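Local coordinates for protein-S-isoprenylcysteine O-methyltransferase (PDB 5V7P) that catalyses transfer of a methyl group from S-adenosyl-L-methionine to the C-terminal carboxylate of isoprenylated cysteine in proteins, within the endoplasmic reticulum membrane, at residues L83-P87 with N88-F92; I32-L35 with V36-T39. All coordinates share one frame; numbering follows the deposited sequence. Where two conformers were deposited one is given.

Both are local contacts at the probable lumenal ends of membrane helices, on the same side of the chain's centre, about 15 Å apart between centres. Interaction 2 begins helix 35-56; interaction 1 ends helix 59-84, which follows it, and opens helix 90-113. Their nearest atoms are about 7 Å apart, and the bridge between them is the lipid MPG of chain Y, which touches both. Interaction 1 is partly buried and turns on one proline carbonyl, with apolar Ala-85, Pro-86 and Ile-89 and the chain of Gln-90 packed around it. Interaction 2 lies at the surface and is far more polar: asparagine and threonine side chains bond to the backbone of the helix start and of the loop before it.

Interaction 1: L83-P87 with N88-F92; sequences LVAPP and NIQIF. With MPG ([(Z)-octadec-9-enyl] (2R)-2,3-bis(oxidanyl)propanoate), chain S; MPG ([(Z)-octadec-9-enyl] (2R)-2,3-bis(oxidanyl)propanoate), chain Y; D10 (decane), chain J.
Ala-85 and Ile-89, both buried, meet across the turn, where CB of Ala-85 lies 4.1 Å from CB of Ile-89. The carbonyl of Pro-86 gathers the next residues around itself: Ile-89 N donates to Pro-86 O at 2.7 Å, from above the carbonyl plane, and Gln-90 N reaches the same oxygen at 3.0 Å, nearly along the C=O axis. Two amides grip one oxygen and wind the chain into the turn that leads into helix 90-113, just after Ala-85, the first residue past helix 59-84 to leave helical geometry. The ring of Pro-86 adds a looser apolar touch, its CD 4.3 Å from CG1 of Ile-89. Gln-90 lies alongside this turn. Its CG stands beside the backbone N (chi1 -69°) and the chain runs on extended, which brings CG to 3.0 Å from Ala-85 O. Ile-89 touches Thr-146 of helix 129-148, and Ile-91 touches His-156 of helix 156-180.

The other side is looser. Pro-87 is exposed at the bend, while Leu-83 and Val-84 point away from the 88-92 segment and meet lipid instead: CD2 of Leu-83 is 3.6 Å from C3 of MPG chain S, and Val-84 CB is 3.1 Å from the ester carbonyl oxygen O4 of MPG chain Y. At the far end, CE2 of Phe-92 lies 3.7 Å from C1 of a decane. This is a short connection with two consecutive prolines in a helical hairpin, consistent with a lumenal loop between two transmembrane helices of this integral membrane methyltransferase.

Interaction 2: I32-L35 with V36-T39; sequences ITNL and VVNT. With MPG ([(Z)-octadec-9-enyl] (2R)-2,3-bis(oxidanyl)propanoate), chain Y.
From Ile-32 to Asn-34 the backbone is irregular, and from Leu-35 it turns helical, with Asn-38 N and Thr-39 N donating to Asn-34 O and Leu-35 O at 3.0 Å each. Asn-34 is the N-cap. The side chain leaves with CG opposite the backbone N (chi1 -172°), which carries OD1 over the first turn, where it accepts from Val-36 N at 2.9 Å, the donor standing above the carbonyl plane; a second, weak bond comes from Val-37 N. CB of Asn-34 also rests 3.6 Å from CG2 of Val-37, the two side chains crossing at about a right angle. The other branch of Val-37, CG1, packs against CG2 of Ile-32, and these side chains too cross at about a right angle.

Asn-38 reaches back the opposite way along the chain. Its ND2 gives one nearly straight bond to Asn-34 O, at 2.9 Å and 172°, and another to Ile-32 O at 3.1 Å. Both acceptors lie in the amide plane, which fixes the rotation of the group. OD1 of this buried amide is satisfied elsewhere, by Tyr-80 and Asn-27. The next residue, Thr-39, donates through OG1 to Leu-35 O at 2.6 Å, meeting it from the opposite face to Thr-39 N. The lipid MPG of chain Y runs along this side: Thr-33 OG1 donates to its O1 at 3.0 Å, while CD1 of Leu-35 touches its alkyl chain.

The chemistry implies a helix start whose early amides are served by the Asn-34 cap, with Asn-38 tying the preceding loop to the helix and Thr-39 folding its hydroxyl onto the backbone beside the apolar lipid tail.

Interaction 1: L83-P87 with N88-F92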
loop_
_atom_site.group_PDB
_atom_site.type_symbol
_atom_site.label_atom_id
_atom_site.label_comp_id
_atom_site.label_asym_id
_atom_site.label_seq_id
_atom_site.Cartn_x
_atom_site.Cartn_y
_atom_site.Cartn_z
ATOM N N LEU A 83 23.038 -4.875 15.499
ATOM C CA LEU A 83 24.054 -5.679 16.168
ATOM C C LEU A 83 25.187 -4.846 16.758
ATOM O O LEU A 83 25.686 -5.172 17.841
ATOM C CB LEU A 83 24.634 -6.702 15.186
ATOM C CG LEU A 83 23.684 -7.815 14.741
ATOM C CD1 LEU A 83 24.259 -8.565 13.552
ATOM C CD2 LEU A 83 23.410 -8.774 15.888
ATOM N N VAL A 84 25.602 -3.777 16.081
ATOM C CA VAL A 84 26.825 -3.072 16.441
ATOM C C VAL A 84 26.575 -1.670 16.983
ATOM O O VAL A 84 27.447 -1.134 17.684
ATOM C CB VAL A 84 27.799 -3.006 15.244
ATOM C CG1 VAL A 84 27.846 -4.342 14.510
ATOM C CG2 VAL A 84 27.434 -1.875 14.276
ATOM N N ALA A 85 25.435 -1.056 16.683
ATOM C CA ALA A 85 25.209 0.320 17.086
ATOM C C ALA A 85 25.010 0.411 18.597
ATOM O O ALA A 85 24.761 -0.600 19.262
ATOM C CB ALA A 85 23.994 0.895 16.360
ATOM N N PRO A 86 25.124 1.606 19.167
ATOM C CA PRO A 86 24.894 1.756 20.598
ATOM C C PRO A 86 23.500 1.291 20.965
ATOM O O PRO A 86 22.567 1.360 20.142
ATOM C CB PRO A 86 25.066 3.261 20.835
ATOM C CG PRO A 86 25.915 3.730 19.713
ATOM C CD PRO A 86 25.552 2.875 18.543
ATOM N N PRO A 87 23.298 0.824 22.201
ATOM C CA PRO A 87 21.942 0.434 22.617
ATOM C C PRO A 87 20.937 1.556 22.454
ATOM O O PRO A 87 19.733 1.290 22.359
ATOM C CB PRO A 87 22.121 0.041 24.089
ATOM C CG PRO A 87 23.338 0.780 24.532
ATOM C CD PRO A 87 24.240 0.842 23.336
ATOM N N ASN A 88 21.404 2.805 22.425
ATOM C CA ASN A 88 20.533 3.941 22.161
ATOM C C ASN A 88 19.903 3.859 20.773
ATOM O O ASN A 88 18.830 4.430 20.547
ATOM C CB ASN A 88 21.347 5.229 22.308
ATOM C CG ASN A 88 20.495 6.469 22.254
ATOM O OD1 ASN A 88 19.348 6.467 22.699
ATOM N ND2 ASN A 88 21.044 7.540 21.698
ATOM N N ILE A 89 20.552 3.162 19.844
ATOM C CA ILE A 89 20.160 3.191 18.440
ATOM C C ILE A 89 19.748 1.828 17.899
ATOM O O ILE A 89 19.006 1.780 16.904
ATOM C CB ILE A 89 21.302 3.771 17.576
ATOM C CG1 ILE A 89 21.884 5.039 18.217
ATOM C CG2 ILE A 89 20.819 4.060 16.156
ATOM C CD1 ILE A 89 20.889 6.173 18.393
ATOM N N GLN A 90 20.186 0.721 18.505
ATOM C CA GLN A 90 19.983 -0.597 17.907
ATOM C C GLN A 90 18.536 -0.832 17.495
ATOM O O GLN A 90 18.276 -1.560 16.532
ATOM C CB GLN A 90 20.431 -1.682 18.886
ATOM C CG GLN A 90 21.932 -1.716 19.107
ATOM C CD GLN A 90 22.343 -2.719 20.162
ATOM O OE1 GLN A 90 21.710 -2.827 21.212
ATOM N NE2 GLN A 90 23.407 -3.463 19.887
ATOM N N ILE A 91 17.586 -0.225 18.207
ATOM C CA ILE A 91 16.174 -0.403 17.885
ATOM C C ILE A 91 15.905 -0.045 16.429
ATOM O O ILE A 91 15.174 -0.751 15.722
ATOM C CB ILE A 91 15.310 0.442 18.840
ATOM C CG1 ILE A 91 15.520 0.005 20.293
ATOM C CG2 ILE A 91 13.852 0.349 18.471
ATOM C CD1 ILE A 91 15.298 -1.469 20.548
ATOM N N PHE A 92 16.481 1.062 15.959
ATOM C CA PHE A 92 16.178 1.532 14.614
ATOM C C PHE A 92 16.612 0.525 13.558
ATOM O O PHE A 92 15.989 0.438 12.494
ATOM C CB PHE A 92 16.848 2.883 14.376
ATOM C CG PHE A 92 16.232 3.673 13.261
ATOM C CD1 PHE A 92 15.089 4.424 13.477
ATOM C CD2 PHE A 92 16.792 3.665 11.994
ATOM C CE1 PHE A 92 14.517 5.151 12.454
ATOM C CE2 PHE A 92 16.225 4.391 10.966
ATOM C CZ PHE A 92 15.086 5.136 11.196
HETATM C C2 MPG S . 20.544 -8.965 18.390
HETATM C C3 MPG S . 19.971 -8.596 17.024
HETATM C C4 MPG S . 19.926 -9.828 16.122
HETATM C C5 MPG S . 18.651 -10.620 16.398
HETATM C C6 MPG S . 17.468 -9.954 15.694
HETATM C C7 MPG S . 16.183 -10.754 15.922
HETATM C C8 MPG S . 15.805 -10.831 17.401
HETATM C C9 MPG S . 15.648 -9.422 17.971
HETATM C C10 MPG S . 15.494 -9.201 19.259
HETATM C C11 MPG S . 15.461 -10.322 20.296
HETATM C C12 MPG S . 16.831 -10.436 20.961
HETATM C C13 MPG S . 16.960 -11.805 21.626
HETATM C C14 MPG S . 15.794 -12.019 22.591
HETATM O O1 MPG S . 19.309 -7.075 19.186
HETATM C C1 MPG S . 20.538 -7.735 19.299
HETATM C CXD MPG S . 18.126 -4.855 19.509
HETATM O O2 MPG S . 18.322 -3.666 20.223
HETATM C C21 MPG S . 16.777 -5.468 19.882
HETATM O O3 MPG S . 16.426 -5.074 21.181
HETATM O O4 MPG S . 20.074 -5.550 20.640
HETATM C CX3 MPG S . 19.251 -5.837 19.836
HETATM C C2 MPG Y . 28.539 1.901 13.348
HETATM C C3 MPG Y . 28.402 1.708 11.838
HETATM C C4 MPG Y . 27.280 2.605 11.324
HETATM C C5 MPG Y . 26.488 1.887 10.234
HETATM C C6 MPG Y . 25.428 2.842 9.689
HETATM C C7 MPG Y . 25.532 2.978 8.167
HETATM C C8 MPG Y . 25.097 4.373 7.719
HETATM C C9 MPG Y . 23.692 4.329 7.118
HETATM C C10 MPG Y . 22.976 5.429 6.986
HETATM C C11 MPG Y . 23.525 6.786 7.433
HETATM C C12 MPG Y . 22.659 7.906 6.859
HETATM C C13 MPG Y . 23.473 9.196 6.798
HETATM O O1 MPG Y . 29.839 1.301 15.258
HETATM C C1 MPG Y . 29.722 1.095 13.875
HETATM C CXD MPG Y . 31.252 0.448 17.199
HETATM O O2 MPG Y . 31.145 -0.642 18.073
HETATM C C21 MPG Y . 30.836 1.723 17.931
HETATM O O3 MPG Y . 31.881 2.137 18.769
HETATM O O4 MPG Y . 30.072 -0.893 15.676
HETATM C CX3 MPG Y . 30.345 0.217 15.990
HETATM C C1 D10 J . 16.890 6.614 8.077
HETATM C C2 D10 J . 16.389 5.978 6.782
HETATM C C3 D10 J . 15.444 4.819 7.095
HETATM C C4 D10 J . 14.932 4.231 5.781
HETATM C C5 D10 J . 13.959 3.088 6.058
HETATM C C6 D10 J . 13.383 2.599 4.730
HETATM C C7 D10 J . 12.465 1.404 4.971
HETATM C C8 D10 J . 11.604 1.161 3.731
HETATM C C9 D10 J . 12.489 0.699 2.576
#

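Interaction 2: I32-L35 with V36-T39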
loop_
_atom_site.group_PDB
_atom_site.type_symbol
_atom_site.label_atom_id
_atom_site.label_comp_id
_atom_site.label_asym_id
_atom_site.label_seq_id
_atom_site.Cartn_x
_atom_site.Cartn_y
_atom_site.Cartn_z
ATOM N N ILE A 32 36.312 -0.760 11.581
ATOM C CA ILE A 32 35.840 0.410 10.847
ATOM C C ILE A 32 34.519 0.842 11.469
ATOM O O ILE A 32 33.459 0.288 11.151
ATOM C CB ILE A 32 35.684 0.128 9.340
ATOM C CG1 ILE A 32 36.996 -0.408 8.757
ATOM C CG2 ILE A 32 35.260 1.407 8.606
ATOM C CD1 ILE A 32 36.912 -0.823 7.302
ATOM N N THR A 33 34.574 1.841 12.355
ATOM C CA THR A 33 33.435 2.204 13.184
ATOM C C THR A 33 32.817 3.552 12.842
ATOM O O THR A 33 31.635 3.756 13.133
ATOM C CB THR A 33 33.839 2.223 14.669
ATOM O OG1 THR A 33 32.673 2.381 15.485
ATOM C CG2 THR A 33 34.826 3.357 14.969
ATOM N N ASN A 34 33.574 4.472 12.251
ATOM C CA ASN A 34 33.062 5.818 12.035
ATOM C C ASN A 34 31.820 5.780 11.151
ATOM O O ASN A 34 31.816 5.160 10.083
ATOM C CB ASN A 34 34.135 6.704 11.408
ATOM C CG ASN A 34 33.719 8.158 11.347
ATOM O OD1 ASN A 34 33.108 8.597 10.375
ATOM N ND2 ASN A 34 34.037 8.912 12.393
ATOM N N LEU A 35 30.765 6.459 11.606
ATOM C CA LEU A 35 29.491 6.433 10.896
ATOM C C LEU A 35 29.638 6.928 9.461
ATOM O O LEU A 35 29.010 6.382 8.546
ATOM C CB LEU A 35 28.464 7.275 11.657
ATOM C CG LEU A 35 27.117 7.561 10.983
ATOM C CD1 LEU A 35 26.276 6.298 10.870
ATOM C CD2 LEU A 35 26.373 8.637 11.753
ATOM N N VAL A 36 30.467 7.950 9.241
ATOM C CA VAL A 36 30.556 8.534 7.908
ATOM C C VAL A 36 31.423 7.670 7.006
ATOM O O VAL A 36 31.232 7.654 5.785
ATOM C CB VAL A 36 31.079 9.986 7.952
ATOM C CG1 VAL A 36 30.720 10.685 9.270
ATOM C CG2 VAL A 36 32.585 10.071 7.665
ATOM N N VAL A 37 32.382 6.941 7.577
ATOM C CA VAL A 37 33.188 6.025 6.777
ATOM C C VAL A 37 32.337 4.857 6.301
ATOM O O VAL A 37 32.373 4.480 5.125
ATOM C CB VAL A 37 34.411 5.547 7.579
ATOM C CG1 VAL A 37 35.207 4.512 6.785
ATOM C CG2 VAL A 37 35.290 6.731 7.952
ATOM N N ASN A 38 31.566 4.261 7.212
ATOM C CA ASN A 38 30.644 3.204 6.816
ATOM C C ASN A 38 29.640 3.714 5.792
ATOM O O ASN A 38 29.294 3.002 4.842
ATOM C CB ASN A 38 29.924 2.650 8.046
ATOM C CG ASN A 38 30.799 1.721 8.864
ATOM O OD1 ASN A 38 30.771 0.504 8.681
ATOM N ND2 ASN A 38 31.582 2.293 9.772
ATOM N N THR A 39 29.165 4.949 5.966
ATOM C CA THR A 39 28.235 5.530 5.004
ATOM C C THR A 39 28.854 5.586 3.614
ATOM O O THR A 39 28.236 5.167 2.628
ATOM C CB THR A 39 27.817 6.930 5.464
ATOM O OG1 THR A 39 27.185 6.844 6.747
ATOM C CG2 THR A 39 26.845 7.571 4.472
HETATM C C2 MPG Y . 28.539 1.901 13.348
HETATM C C3 MPG Y . 28.402 1.708 11.838
HETATM C C4 MPG Y . 27.280 2.605 11.324
HETATM C C5 MPG Y . 26.488 1.887 10.234
HETATM C C6 MPG Y . 25.428 2.842 9.689
HETATM C C7 MPG Y . 25.532 2.978 8.167
HETATM C C8 MPG Y . 25.097 4.373 7.719
HETATM C C9 MPG Y . 23.692 4.329 7.118
HETATM C C10 MPG Y . 22.976 5.429 6.986
HETATM C C11 MPG Y . 23.525 6.786 7.433
HETATM C C12 MPG Y . 22.659 7.906 6.859
HETATM C C13 MPG Y . 23.473 9.196 6.798
HETATM O O1 MPG Y . 29.839 1.301 15.258
HETATM C C1 MPG Y . 29.722 1.095 13.875
HETATM C CXD MPG Y . 31.252 0.448 17.199
HETATM O O2 MPG Y . 31.145 -0.642 18.073
HETATM C C21 MPG Y . 30.836 1.723 17.931
HETATM O O3 MPG Y . 31.881 2.137 18.769
HETATM O O4 MPG Y . 30.072 -0.893 15.676
HETATM C CX3 MPG Y . 30.345 0.217 15.990
#